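Local coordinates for peroxisomal membrane protein PEX15 (Saccharomyces cerevisiae, PDB 5VXV) that anchors the Pex1/Pex6 AAA-ATPase to the peroxisomal membrane, the fragment described here being a mainly helical, probably cytosolic part of it, at residues V144-Q147 with E148-I152; S89-L92 with V93-K96; V194-E197 with D198-N202; M40-D43 with L44-A48; D128-F131 with V132-K136. All coordinates share one frame; numbering follows the deposited sequence. Where two conformers were deposited one is given.

How the contacts relate
The five contacts are short runs of about two turns on, or at the start of, five helices of one helical domain, and no ligand or active site lies among them. Contact 1, on helix 143-161, touches three others: contact 2 about 10 Å away centre to centre, contact 3 about 11 Å and contact 5 about 13 Å. Asn95 ND2 of contact 2 donates to Glu148 OE1 at 2.8 Å, probably a hydrogen bond, while Ile150 packs on Ile200 of contact 3 and Ile130 of contact 5. Contact 2 also reaches contact 4, where Lys90 NZ forms a salt bridge with Asp43 OD1 at 3.1 Å. Contacts 3 and 4 lie farthest apart, about 31 Å between centres, on opposite sides of the chain's centre.

Contact 1 of 5, residues V144-Q147 with E148-I152; sequences VGLQ and ELIEI
Gln147 and Glu151 meet one turn apart on the alpha-helix 143-161, an i to i+4 side-chain contact near the start of a helix packed between helices 91-108, 112-136 and 196-217. The repeat is set by backbone bonds such as Glu151 N to Gln147 O (3.0 Å) and Ile150 N to Leu146 O (3.0 Å). Gln147 runs fully extended, with CG opposite the backbone N (chi1 -180°), and Glu151 is extended beyond CG, which lets the two chains travel alongside each other in the same direction. On another flank, Leu146 CD1 lies 4.2 Å from both Leu149 CD2 and Ile150 CG1, giving an apolar patch that continues into Ile130 of helix 112-136 and Ile196 of helix 196-217. The polar ends are shared with neighbours: Glu148 OE1 accepts from Asn95 ND2, which also donates to Gly145 O, and Glu151 OE2 has a second hydrogen bond with Ser203 OG. Two partners thus hold that carboxylate oxygen, which probably limits how far the group can turn. In the bond within the turn, Gln147 NE2 donates to Glu151 OE2 at 3.2 Å with an N-H...O angle of 159°; the acceptor lies close to the amide plane, yet the amide nitrogen stands above the carboxylate plane, the two planes being 85° apart.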
loop_
_atom_site.group_PDB
_atom_site.type_symbol
_atom_site.label_atom_id
_atom_site.label_comp_id
_atom_site.label_asym_id
_atom_site.label_seq_id
_atom_site.Cartn_x
_atom_site.Cartn_y
_atom_site.Cartn_z
ATOM N N VAL A 144 12.302 -1.181 -8.864
ATOM C CA VAL A 144 11.149 -0.309 -9.086
ATOM C C VAL A 144 10.125 -0.484 -7.971
ATOM O O VAL A 144 9.555 0.496 -7.473
ATOM C CB VAL A 144 10.534 -0.572 -10.472
ATOM C CG1 VAL A 144 9.261 0.252 -10.664
ATOM C CG2 VAL A 144 11.540 -0.240 -11.558
ATOM N N GLY A 145 9.875 -1.725 -7.561
ATOM C CA GLY A 145 8.954 -1.955 -6.461
ATOM C C GLY A 145 9.437 -1.341 -5.163
ATOM O O GLY A 145 8.638 -0.839 -4.366
ATOM N N LEU A 146 10.752 -1.372 -4.929
ATOM C CA LEU A 146 11.298 -0.804 -3.699
ATOM C C LEU A 146 11.197 0.717 -3.703
ATOM O O LEU A 146 10.830 1.317 -2.686
ATOM C CB LEU A 146 12.748 -1.254 -3.509
ATOM C CG LEU A 146 13.456 -0.732 -2.255
ATOM C CD1 LEU A 146 12.650 -1.024 -0.996
ATOM C CD2 LEU A 146 14.844 -1.342 -2.147
ATOM N N GLN A 147 11.499 1.362 -4.835
ATOM C CA GLN A 147 11.262 2.798 -4.940
ATOM C C GLN A 147 9.813 3.128 -4.606
ATOM O O GLN A 147 9.537 4.055 -3.839
ATOM C CB GLN A 147 11.606 3.310 -6.342
ATOM C CG GLN A 147 11.376 4.818 -6.491
ATOM C CD GLN A 147 11.523 5.320 -7.914
ATOM O OE1 GLN A 147 11.764 4.549 -8.840
ATOM N NE2 GLN A 147 11.366 6.626 -8.091
ATOM N N GLU A 148 8.872 2.371 -5.174
ATOM C CA GLU A 148 7.459 2.638 -4.918
ATOM C C GLU A 148 7.131 2.476 -3.441
ATOM O O GLU A 148 6.374 3.273 -2.873
ATOM C CB GLU A 148 6.582 1.713 -5.766
ATOM C CG GLU A 148 5.083 1.978 -5.615
ATOM C CD GLU A 148 4.226 1.090 -6.502
ATOM O OE1 GLU A 148 4.197 -0.138 -6.282
ATOM O OE2 GLU A 148 3.577 1.625 -7.425
ATOM N N LEU A 149 7.685 1.442 -2.805
ATOM C CA LEU A 149 7.414 1.191 -1.393
ATOM C C LEU A 149 7.856 2.369 -0.532
ATOM O O LEU A 149 7.114 2.827 0.348
ATOM C CB LEU A 149 8.115 -0.097 -0.957
ATOM C CG LEU A 149 8.074 -0.437 0.534
ATOM C CD1 LEU A 149 6.641 -0.617 1.012
ATOM C CD2 LEU A 149 8.902 -1.682 0.807
ATOM N N ILE A 150 9.066 2.878 -0.766
ATOM C CA ILE A 150 9.546 3.998 0.035
ATOM C C ILE A 150 8.710 5.240 -0.241
ATOM O O ILE A 150 8.423 6.027 0.669
ATOM C CB ILE A 150 11.043 4.252 -0.226
ATOM C CG1 ILE A 150 11.861 2.979 0.025
ATOM C CG2 ILE A 150 11.549 5.387 0.658
ATOM C CD1 ILE A 150 11.727 2.401 1.424
ATOM N N GLU A 151 8.284 5.428 -1.489
ATOM C CA GLU A 151 7.513 6.622 -1.810
ATOM C C GLU A 151 6.098 6.547 -1.241
ATOM O O GLU A 151 5.518 7.583 -0.904
ATOM C CB GLU A 151 7.519 6.845 -3.323
ATOM C CG GLU A 151 8.904 7.268 -3.818
ATOM C CD GLU A 151 8.918 7.776 -5.244
ATOM O OE1 GLU A 151 7.866 7.715 -5.915
ATOM O OE2 GLU A 151 9.992 8.238 -5.692
ATOM N N ILE A 152 5.537 5.343 -1.083
ATOM C CA ILE A 152 4.292 5.215 -0.325
ATOM C C ILE A 152 4.509 5.685 1.107
ATOM O O ILE A 152 3.735 6.481 1.647
ATOM C CB ILE A 152 3.774 3.765 -0.359
ATOM C CG1 ILE A 152 3.324 3.380 -1.767
ATOM C CG2 ILE A 152 2.607 3.591 0.619
ATOM C CD1 ILE A 152 3.072 1.891 -1.939
#

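Contact 2 of 5, residues S89-L92 with V93-K96; sequences SKLL and VINK
The first turn of helix 91-108 is formed here, with Lys90 at the N-cap position and its carbonyl accepting from the turn that follows. Ile94 N reaches Lys90 O at 3.2 Å with an N-H...O angle of 166°, the donor lying in the carbonyl plane; Val93 N adds a weak bond to the same oxygen. Asn95 N to Leu91 O (2.9 Å) and Lys96 N to Leu92 O then carry the helix onward. Lys90 bends at chi3 (58°), which turns its end back alongside Val93 and brings CE to 3.5 Å from Val93 CG2, tighter than usual for two carbons. On the other flank Leu91 CD1 meets Ile94 CB at 4.1 Å, the two side chains crossing at a slant. With CG1 beside its own backbone N (chi1 -71°), Ile94 brings CD1 to 3.8 Å from Lys90 O. Replacing Ile94 with an alanine would probably open a gap beside Lys90 O and Leu91 and deprive Phe129 of an apolar neighbour. The ammonium of Lys90 forms a salt bridge with Asp43 OD1, and Lys96 NZ is hydrogen-bonded to Ser47 OG, both on helix 39-51. Asn95, through its amide, is tied to helix 143-161 at Glu148, while Leu91 and Ile94 pack on Phe129 of helix 112-136, so that the start of helix 91-108 is tied to three other helices.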
loop_
_atom_site.group_PDB
_atom_site.type_symbol
_atom_site.label_atom_id
_atom_site.label_comp_id
_atom_site.label_asym_id
_atom_site.label_seq_id
_atom_site.Cartn_x
_atom_site.Cartn_y
_atom_site.Cartn_z
ATOM N N SER A 89 8.626 -11.963 -3.366
ATOM C CA SER A 89 8.808 -11.846 -4.806
ATOM C C SER A 89 7.727 -11.009 -5.480
ATOM O O SER A 89 7.870 -10.690 -6.665
ATOM C CB SER A 89 8.840 -13.235 -5.452
ATOM O OG SER A 89 7.531 -13.752 -5.623
ATOM N N LYS A 90 6.665 -10.646 -4.767
ATOM C CA LYS A 90 5.566 -9.856 -5.320
ATOM C C LYS A 90 5.446 -8.552 -4.533
ATOM O O LYS A 90 4.452 -8.301 -3.841
ATOM C CB LYS A 90 4.256 -10.662 -5.300
ATOM C CG LYS A 90 4.233 -11.796 -6.322
ATOM C CD LYS A 90 2.908 -12.557 -6.335
ATOM C CE LYS A 90 1.732 -11.644 -6.627
ATOM N NZ LYS A 90 0.486 -12.399 -6.955
ATOM N N LEU A 91 6.466 -7.702 -4.663
ATOM C CA LEU A 91 6.486 -6.454 -3.910
ATOM C C LEU A 91 5.406 -5.485 -4.379
ATOM O O LEU A 91 4.888 -4.706 -3.574
ATOM C CB LEU A 91 7.867 -5.814 -4.019
ATOM C CG LEU A 91 8.117 -4.556 -3.189
ATOM C CD1 LEU A 91 7.816 -4.793 -1.715
ATOM C CD2 LEU A 91 9.555 -4.110 -3.370
ATOM N N LEU A 92 5.047 -5.512 -5.666
ATOM C CA LEU A 92 4.015 -4.595 -6.144
ATOM C C LEU A 92 2.665 -4.894 -5.500
ATOM O O LEU A 92 1.868 -3.975 -5.281
ATOM C CB LEU A 92 3.913 -4.657 -7.671
ATOM C CG LEU A 92 5.159 -4.239 -8.461
ATOM C CD1 LEU A 92 4.873 -4.214 -9.959
ATOM C CD2 LEU A 92 5.682 -2.881 -8.004
ATOM N N VAL A 93 2.396 -6.161 -5.180
ATOM C CA VAL A 93 1.156 -6.500 -4.488
ATOM C C VAL A 93 1.228 -6.081 -3.026
ATOM O O VAL A 93 0.236 -5.620 -2.448
ATOM C CB VAL A 93 0.861 -8.003 -4.634
ATOM C CG1 VAL A 93 -0.376 -8.388 -3.838
ATOM C CG2 VAL A 93 0.679 -8.350 -6.101
ATOM N N ILE A 94 2.395 -6.253 -2.401
ATOM C CA ILE A 94 2.613 -5.721 -1.059
ATOM C C ILE A 94 2.312 -4.229 -1.037
ATOM O O ILE A 94 1.663 -3.722 -0.114
ATOM C CB ILE A 94 4.054 -6.028 -0.600
ATOM C CG1 ILE A 94 4.193 -7.525 -0.309
ATOM C CG2 ILE A 94 4.433 -5.211 0.637
ATOM C CD1 ILE A 94 5.620 -8.022 -0.263
ATOM N N ASN A 95 2.756 -3.508 -2.069
ATOM C CA ASN A 95 2.495 -2.075 -2.135
ATOM C C ASN A 95 1.005 -1.789 -2.278
ATOM O O ASN A 95 0.483 -0.862 -1.646
ATOM C CB ASN A 95 3.282 -1.457 -3.290
ATOM C CG ASN A 95 4.779 -1.447 -3.033
ATOM O OD1 ASN A 95 5.224 -1.633 -1.902
ATOM N ND2 ASN A 95 5.562 -1.229 -4.082
ATOM N N LYS A 96 0.301 -2.568 -3.108
ATOM C CA LYS A 96 -1.148 -2.418 -3.201
ATOM C C LYS A 96 -1.809 -2.630 -1.844
ATOM O O LYS A 96 -2.707 -1.875 -1.458
ATOM C CB LYS A 96 -1.727 -3.395 -4.227
ATOM C CG LYS A 96 -1.387 -3.079 -5.675
ATOM C CD LYS A 96 -2.148 -3.978 -6.640
ATOM C CE LYS A 96 -1.769 -3.673 -8.081
ATOM N NZ LYS A 96 -2.554 -4.472 -9.072
#

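Contact 3 of 5, residues V194-E197 with D198-N202; sequences VSIE and DAILN
Ser195 and Asp198 form a reciprocal capping box that starts helix 196-217. In its polar part, Asp198 N donates to Ser195 OG at 3.0 Å with an angle of 170°, and Ser195 N donates to Asp198 OD2, also at 3.0 Å and nearly straight at 174°, arriving from above the carboxylate plane. The hydroxyl is brought into place by chi1 of 72°, which sets OG between the backbone N and the carbonyl carbon of Ser195. A water joins the same two side chains, lying 2.7 Å from Ser195 OG and donating to Asp198 OD1 at 2.9 Å. Among backbone bonds, Ala199 N to Ser195 O opens the regular helical series, followed by Ile200 N to Ile196 O and Leu201 N to Glu197 O. The carbon contacts are spaced by one turn: Ile196 CG2 touches Ile200 CD1 at 3.7 Å, the side chains crossing on a diagonal, and the CG methylene of Glu197 lies 3.8 Å from Leu201 CD1. Tyr171 OH and Ser182 OG hydrogen-bond to Glu197 OE2, while Ile200 packs on Leu185 and on Ile150 of helix 143-161. Chemically, the box gives the backbone N-H groups of Ser195 and Asp198 side-chain acceptors, and the negative carboxylate of Asp198 at the helix's amino end would probably interact favourably with the helix dipole.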
loop_
_atom_site.group_PDB
_atom_site.type_symbol
_atom_site.label_atom_id
_atom_site.label_comp_id
_atom_site.label_asym_id
_atom_site.label_seq_id
_atom_site.Cartn_x
_atom_site.Cartn_y
_atom_site.Cartn_z
ATOM N N VAL A 194 21.624 6.991 -11.729
ATOM C CA VAL A 194 20.410 7.356 -10.997
ATOM C C VAL A 194 20.073 6.195 -10.066
ATOM O O VAL A 194 19.492 5.191 -10.496
ATOM C CB VAL A 194 19.234 7.676 -11.927
ATOM C CG1 VAL A 194 18.001 8.060 -11.111
ATOM C CG2 VAL A 194 19.605 8.803 -12.882
ATOM N N SER A 195 20.419 6.337 -8.789
ATOM C CA SER A 195 20.114 5.334 -7.782
ATOM C C SER A 195 18.684 5.510 -7.274
ATOM O O SER A 195 18.019 6.513 -7.549
ATOM C CB SER A 195 21.098 5.433 -6.617
ATOM O OG SER A 195 20.847 6.591 -5.829
ATOM N N ILE A 196 18.205 4.520 -6.513
ATOM C CA ILE A 196 16.891 4.662 -5.891
ATOM C C ILE A 196 16.877 5.882 -4.981
ATOM O O ILE A 196 15.901 6.640 -4.947
ATOM C CB ILE A 196 16.492 3.390 -5.118
ATOM C CG1 ILE A 196 16.459 2.170 -6.044
ATOM C CG2 ILE A 196 15.118 3.589 -4.470
ATOM C CD1 ILE A 196 16.100 0.864 -5.334
ATOM N N GLU A 197 17.958 6.091 -4.224
ATOM C CA GLU A 197 18.029 7.266 -3.365
ATOM C C GLU A 197 17.930 8.545 -4.186
ATOM O O GLU A 197 17.181 9.462 -3.832
ATOM C CB GLU A 197 19.322 7.255 -2.550
ATOM C CG GLU A 197 19.481 8.497 -1.681
ATOM C CD GLU A 197 20.523 8.330 -0.596
ATOM O OE1 GLU A 197 21.572 9.004 -0.667
ATOM O OE2 GLU A 197 20.292 7.522 0.327
ATOM N N ASP A 198 18.687 8.625 -5.284
ATOM C CA ASP A 198 18.603 9.787 -6.165
ATOM C C ASP A 198 17.164 10.027 -6.605
ATOM O O ASP A 198 16.663 11.156 -6.553
ATOM C CB ASP A 198 19.501 9.595 -7.390
ATOM C CG ASP A 198 20.972 9.468 -7.036
ATOM O OD1 ASP A 198 21.389 9.996 -5.981
ATOM O OD2 ASP A 198 21.715 8.842 -7.826
ATOM N N ALA A 199 16.482 8.965 -7.036
ATOM C CA ALA A 199 15.130 9.113 -7.562
ATOM C C ALA A 199 14.158 9.574 -6.483
ATOM O O ALA A 199 13.305 10.433 -6.738
ATOM C CB ALA A 199 14.664 7.793 -8.173
ATOM N N ILE A 200 14.261 9.012 -5.276
ATOM C CA ILE A 200 13.353 9.396 -4.198
ATOM C C ILE A 200 13.539 10.866 -3.850
ATOM O O ILE A 200 12.567 11.613 -3.686
ATOM C CB ILE A 200 13.567 8.491 -2.970
ATOM C CG1 ILE A 200 13.124 7.064 -3.294
ATOM C CG2 ILE A 200 12.803 9.020 -1.756
ATOM C CD1 ILE A 200 13.536 6.042 -2.261
ATOM N N LEU A 201 14.792 11.306 -3.718
ATOM C CA LEU A 201 15.039 12.705 -3.385
ATOM C C LEU A 201 14.525 13.629 -4.482
ATOM O O LEU A 201 13.976 14.700 -4.192
ATOM C CB LEU A 201 16.530 12.928 -3.133
ATOM C CG LEU A 201 17.072 12.222 -1.887
ATOM C CD1 LEU A 201 18.591 12.178 -1.907
ATOM C CD2 LEU A 201 16.576 12.906 -0.620
ATOM N N ASN A 202 14.680 13.229 -5.746
ATOM C CA ASN A 202 14.125 14.017 -6.843
ATOM C C ASN A 202 12.605 14.065 -6.764
ATOM O O ASN A 202 11.994 15.120 -6.982
ATOM C CB ASN A 202 14.576 13.442 -8.185
ATOM C CG ASN A 202 14.077 14.256 -9.363
ATOM O OD1 ASN A 202 14.530 15.378 -9.591
ATOM N ND2 ASN A 202 13.146 13.691 -10.124
HETATM O O HOH W 1 23.078 7.871 -4.919
#

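Contact 4 of 5, residues M40-D43 with L44-A48; sequences MILD and LFVSA
Leu42 O accepts from Val46 N at 3.0 Å with an N-H...O angle of 169°, one of four successive i to i+4 bonds that keep this part of helix 39-51 regular. The bond from Leu44 N to the O of Met40, a selenomethionine in the crystal, is the shortest of the four at 2.9 Å, and its donor stands above the carbonyl plane. Leu42 and Val46 run alongside each other in the same direction, with Leu42 CD1 at 3.9 Å from Val46 CG2. That valine methyl sits beside its own backbone N, opposite the carbonyl carbon, and comes within 3.4 Å of Leu42 O. The turn is amphipathic within a mainly helical fold: Ile41, Leu44 and Phe45 face helices 3-13 and 17-27, where Phe5, Cys8, Leu21 and Met24 cover them, while the Phe45 ring meets that of Phe35 with the planes about 35° apart. Along the polar flank, Asp43 and Ser47 are joined through a water that donates to Asp43 OD1 at 2.8 Å and accepts from Ser47 OG at 2.9 Å. Both side chains are also held by lysines of helix 91-108, Lys90 and Lys96.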
loop_
_atom_site.group_PDB
_atom_site.type_symbol
_atom_site.label_atom_id
_atom_site.label_comp_id
_atom_site.label_asym_id
_atom_site.label_seq_id
_atom_site.Cartn_x
_atom_site.Cartn_y
_atom_site.Cartn_z
HETATM N N MSE A 40 -5.388 -16.666 -6.288
HETATM C CA MSE A 40 -5.805 -15.709 -7.311
HETATM C C MSE A 40 -7.079 -14.963 -6.913
HETATM O O MSE A 40 -7.336 -13.865 -7.409
HETATM C CB MSE A 40 -5.996 -16.405 -8.661
HETATM C CG MSE A 40 -4.693 -16.720 -9.401
HETATM SE SE MSE A 40 -3.516 -15.166 -9.651
HETATM C CE MSE A 40 -2.311 -15.454 -8.143
ATOM N N ILE A 41 -7.873 -15.547 -6.012
ATOM C CA ILE A 41 -9.000 -14.807 -5.453
ATOM C C ILE A 41 -8.494 -13.657 -4.592
ATOM O O ILE A 41 -9.001 -12.530 -4.670
ATOM C CB ILE A 41 -9.928 -15.748 -4.663
ATOM C CG1 ILE A 41 -10.540 -16.791 -5.606
ATOM C CG2 ILE A 41 -11.028 -14.948 -3.957
ATOM C CD1 ILE A 41 -11.497 -17.772 -4.942
ATOM N N LEU A 42 -7.487 -13.918 -3.755
ATOM C CA LEU A 42 -6.866 -12.843 -2.988
ATOM C C LEU A 42 -6.239 -11.806 -3.912
ATOM O O LEU A 42 -6.385 -10.599 -3.692
ATOM C CB LEU A 42 -5.819 -13.423 -2.037
ATOM C CG LEU A 42 -4.939 -12.436 -1.266
ATOM C CD1 LEU A 42 -5.775 -11.487 -0.430
ATOM C CD2 LEU A 42 -3.957 -13.202 -0.386
ATOM N N ASP A 43 -5.543 -12.261 -4.957
ATOM C CA ASP A 43 -4.894 -11.333 -5.878
ATOM C C ASP A 43 -5.914 -10.413 -6.543
ATOM O O ASP A 43 -5.681 -9.206 -6.666
ATOM C CB ASP A 43 -4.105 -12.117 -6.927
ATOM C CG ASP A 43 -2.894 -11.360 -7.438
ATOM O OD1 ASP A 43 -2.148 -10.789 -6.611
ATOM O OD2 ASP A 43 -2.679 -11.343 -8.667
ATOM N N LEU A 44 -7.050 -10.964 -6.979
ATOM C CA LEU A 44 -8.089 -10.132 -7.582
ATOM C C LEU A 44 -8.635 -9.131 -6.575
ATOM O O LEU A 44 -8.805 -7.946 -6.884
ATOM C CB LEU A 44 -9.220 -11.007 -8.126
ATOM C CG LEU A 44 -10.461 -10.243 -8.608
ATOM C CD1 LEU A 44 -10.109 -9.272 -9.728
ATOM C CD2 LEU A 44 -11.552 -11.203 -9.057
ATOM N N PHE A 45 -8.927 -9.595 -5.361
ATOM C CA PHE A 45 -9.491 -8.716 -4.344
ATOM C C PHE A 45 -8.590 -7.513 -4.093
ATOM O O PHE A 45 -9.055 -6.368 -4.072
ATOM C CB PHE A 45 -9.716 -9.501 -3.053
ATOM C CG PHE A 45 -10.186 -8.655 -1.912
ATOM C CD1 PHE A 45 -11.475 -8.154 -1.894
ATOM C CD2 PHE A 45 -9.338 -8.358 -0.857
ATOM C CE1 PHE A 45 -11.914 -7.376 -0.847
ATOM C CE2 PHE A 45 -9.772 -7.580 0.196
ATOM C CZ PHE A 45 -11.060 -7.088 0.202
ATOM N N VAL A 46 -7.290 -7.752 -3.907
ATOM C CA VAL A 46 -6.362 -6.655 -3.635
ATOM C C VAL A 46 -6.281 -5.712 -4.829
ATOM O O VAL A 46 -6.264 -4.485 -4.672
ATOM C CB VAL A 46 -4.978 -7.214 -3.256
ATOM C CG1 VAL A 46 -3.962 -6.089 -3.090
ATOM C CG2 VAL A 46 -5.071 -8.022 -1.973
ATOM N N SER A 47 -6.231 -6.264 -6.044
ATOM C CA SER A 47 -6.133 -5.418 -7.229
ATOM C C SER A 47 -7.381 -4.562 -7.403
ATOM O O SER A 47 -7.285 -3.383 -7.765
ATOM C CB SER A 47 -5.897 -6.277 -8.471
ATOM O OG SER A 47 -4.585 -6.809 -8.470
ATOM N N ALA A 48 -8.559 -5.135 -7.152
ATOM C CA ALA A 48 -9.795 -4.371 -7.279
ATOM C C ALA A 48 -9.868 -3.273 -6.225
ATOM O O ALA A 48 -10.209 -2.124 -6.531
ATOM C CB ALA A 48 -11.002 -5.304 -7.176
HETATM O O HOH W 2 -2.880 -8.117 -6.462
#

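Contact 5 of 5, residues D128-F131 with V132-K136; sequences DFIF and VYITK
Phe131 O accepts from the backbone N of Thr135 at 3.1 Å, and in one of that threonine's two conformers also from its OG1 at 2.8 Å, the two donors reaching it from opposite faces of the carbonyl plane. In this conformer OG1 sits beside its own backbone N (chi1 -58°), which carries it back over the preceding turn, and it lies 3.6 Å above the Phe131 ring plane, over the ring centre. Along another flank, Tyr133 CB rests over one face of the Phe129 ring, 4.1 Å from CE2, with both side chains pointing the same way. Ile130 CG2 and Ile134 CG2 meet more loosely at 4.4 Å, while Ile134 CG1, placed between backbone N and carbonyl carbon (chi1 65°), comes to 3.3 Å from Ile130 O. With an alanine here in place of Ile134, CG1 and CG2 would be gone, which would probably leave a gap between Ile130 and Leu146 and less cover over Ile130 O. Farther out, Phe129 is lined by Leu91 and Ile94 of helix 91-108 and Leu149 of helix 143-161, and Tyr133 OH is hydrogen-bonded to Asp142 N. A hydroxyl-to-carbonyl bond beside the regular i to i+4 bond, as in this one conformer, is a familiar role of threonine in alpha-helices, here in the last turns of helix 112-136.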
loop_
_atom_site.group_PDB
_atom_site.type_symbol
_atom_site.label_atom_id
_atom_site.label_comp_id
_atom_site.label_asym_id
_atom_site.label_seq_id
_atom_site.Cartn_x
_atom_site.Cartn_y
_atom_site.Cartn_z
ATOM N N ASP A 128 9.325 -1.851 9.669
ATOM C CA ASP A 128 9.780 -3.205 9.968
ATOM C C ASP A 128 9.879 -4.038 8.696
ATOM O O ASP A 128 10.844 -4.788 8.508
ATOM C CB ASP A 128 8.841 -3.887 10.965
ATOM C CG ASP A 128 9.032 -3.398 12.391
ATOM O OD1 ASP A 128 10.082 -2.789 12.695
ATOM O OD2 ASP A 128 8.128 -3.644 13.216
ATOM N N PHE A 129 8.888 -3.925 7.808
ATOM C CA PHE A 129 8.925 -4.730 6.594
ATOM C C PHE A 129 10.047 -4.286 5.667
ATOM O O PHE A 129 10.683 -5.120 5.013
ATOM C CB PHE A 129 7.602 -4.670 5.841
ATOM C CG PHE A 129 7.682 -5.327 4.503
ATOM C CD1 PHE A 129 7.677 -6.707 4.406
ATOM C CD2 PHE A 129 7.836 -4.578 3.352
ATOM C CE1 PHE A 129 7.792 -7.324 3.187
ATOM C CE2 PHE A 129 7.950 -5.194 2.127
ATOM C CZ PHE A 129 7.931 -6.568 2.045
ATOM N N ILE A 130 10.284 -2.976 5.568
ATOM C CA ILE A 130 11.367 -2.487 4.719
ATOM C C ILE A 130 12.687 -3.128 5.130
ATOM O O ILE A 130 13.479 -3.549 4.278
ATOM C CB ILE A 130 11.433 -0.949 4.766
ATOM C CG1 ILE A 130 10.212 -0.348 4.062
ATOM C CG2 ILE A 130 12.708 -0.438 4.098
ATOM C CD1 ILE A 130 10.004 1.128 4.336
ATOM N N PHE A 131 12.942 -3.225 6.437
ATOM C CA PHE A 131 14.169 -3.869 6.897
ATOM C C PHE A 131 14.204 -5.331 6.473
ATOM O O PHE A 131 15.231 -5.828 5.994
ATOM C CB PHE A 131 14.301 -3.753 8.416
ATOM C CG PHE A 131 15.497 -4.482 8.973
ATOM C CD1 PHE A 131 16.721 -3.847 9.084
ATOM C CD2 PHE A 131 15.401 -5.806 9.366
ATOM C CE1 PHE A 131 17.823 -4.513 9.582
ATOM C CE2 PHE A 131 16.504 -6.478 9.864
ATOM C CZ PHE A 131 17.716 -5.827 9.973
ATOM N N VAL A 132 13.092 -6.045 6.664
ATOM C CA VAL A 132 13.022 -7.441 6.239
ATOM C C VAL A 132 13.339 -7.554 4.755
ATOM O O VAL A 132 14.114 -8.419 4.331
ATOM C CB VAL A 132 11.638 -8.035 6.564
ATOM C CG1 VAL A 132 11.474 -9.418 5.924
ATOM C CG2 VAL A 132 11.441 -8.132 8.069
ATOM N N TYR A 133 12.743 -6.680 3.941
ATOM C CA TYR A 133 12.882 -6.819 2.497
ATOM C C TYR A 133 14.321 -6.585 2.052
ATOM O O TYR A 133 14.880 -7.386 1.294
ATOM C CB TYR A 133 11.939 -5.862 1.766
ATOM C CG TYR A 133 12.002 -6.060 0.269
ATOM C CD1 TYR A 133 11.288 -7.078 -0.345
ATOM C CD2 TYR A 133 12.807 -5.259 -0.522
ATOM C CE1 TYR A 133 11.358 -7.280 -1.709
ATOM C CE2 TYR A 133 12.887 -5.450 -1.885
ATOM C CZ TYR A 133 12.165 -6.464 -2.475
ATOM O OH TYR A 133 12.250 -6.654 -3.834
ATOM N N ILE A 134 14.940 -5.489 2.501
ATOM C CA ILE A 134 16.275 -5.165 2.007
ATOM C C ILE A 134 17.329 -6.113 2.566
ATOM O O ILE A 134 18.429 -6.202 2.011
ATOM C CB ILE A 134 16.645 -3.699 2.310
ATOM C CG1 ILE A 134 16.761 -3.448 3.818
ATOM C CG2 ILE A 134 15.621 -2.761 1.673
ATOM C CD1 ILE A 134 17.268 -2.061 4.173
ATOM N N THR A 135 17.024 -6.804 3.666
ATOM C CA THR A 135 17.928 -7.811 4.210
ATOM C C THR A 135 17.742 -9.147 3.498
ATOM O O THR A 135 18.690 -9.707 2.938
ATOM C CB THR A 135 17.687 -7.976 5.718
ATOM O OG1 THR A 135 17.871 -6.720 6.381
ATOM C CG2 THR A 135 18.641 -9.010 6.318
ATOM N N LYS A 136 16.512 -9.664 3.507
ATOM C CA LYS A 136 16.254 -11.002 2.981
ATOM C C LYS A 136 16.390 -11.067 1.463
ATOM O O LYS A 136 16.688 -12.137 0.919
ATOM C CB LYS A 136 14.860 -11.463 3.402
ATOM C CG LYS A 136 14.732 -11.752 4.890
#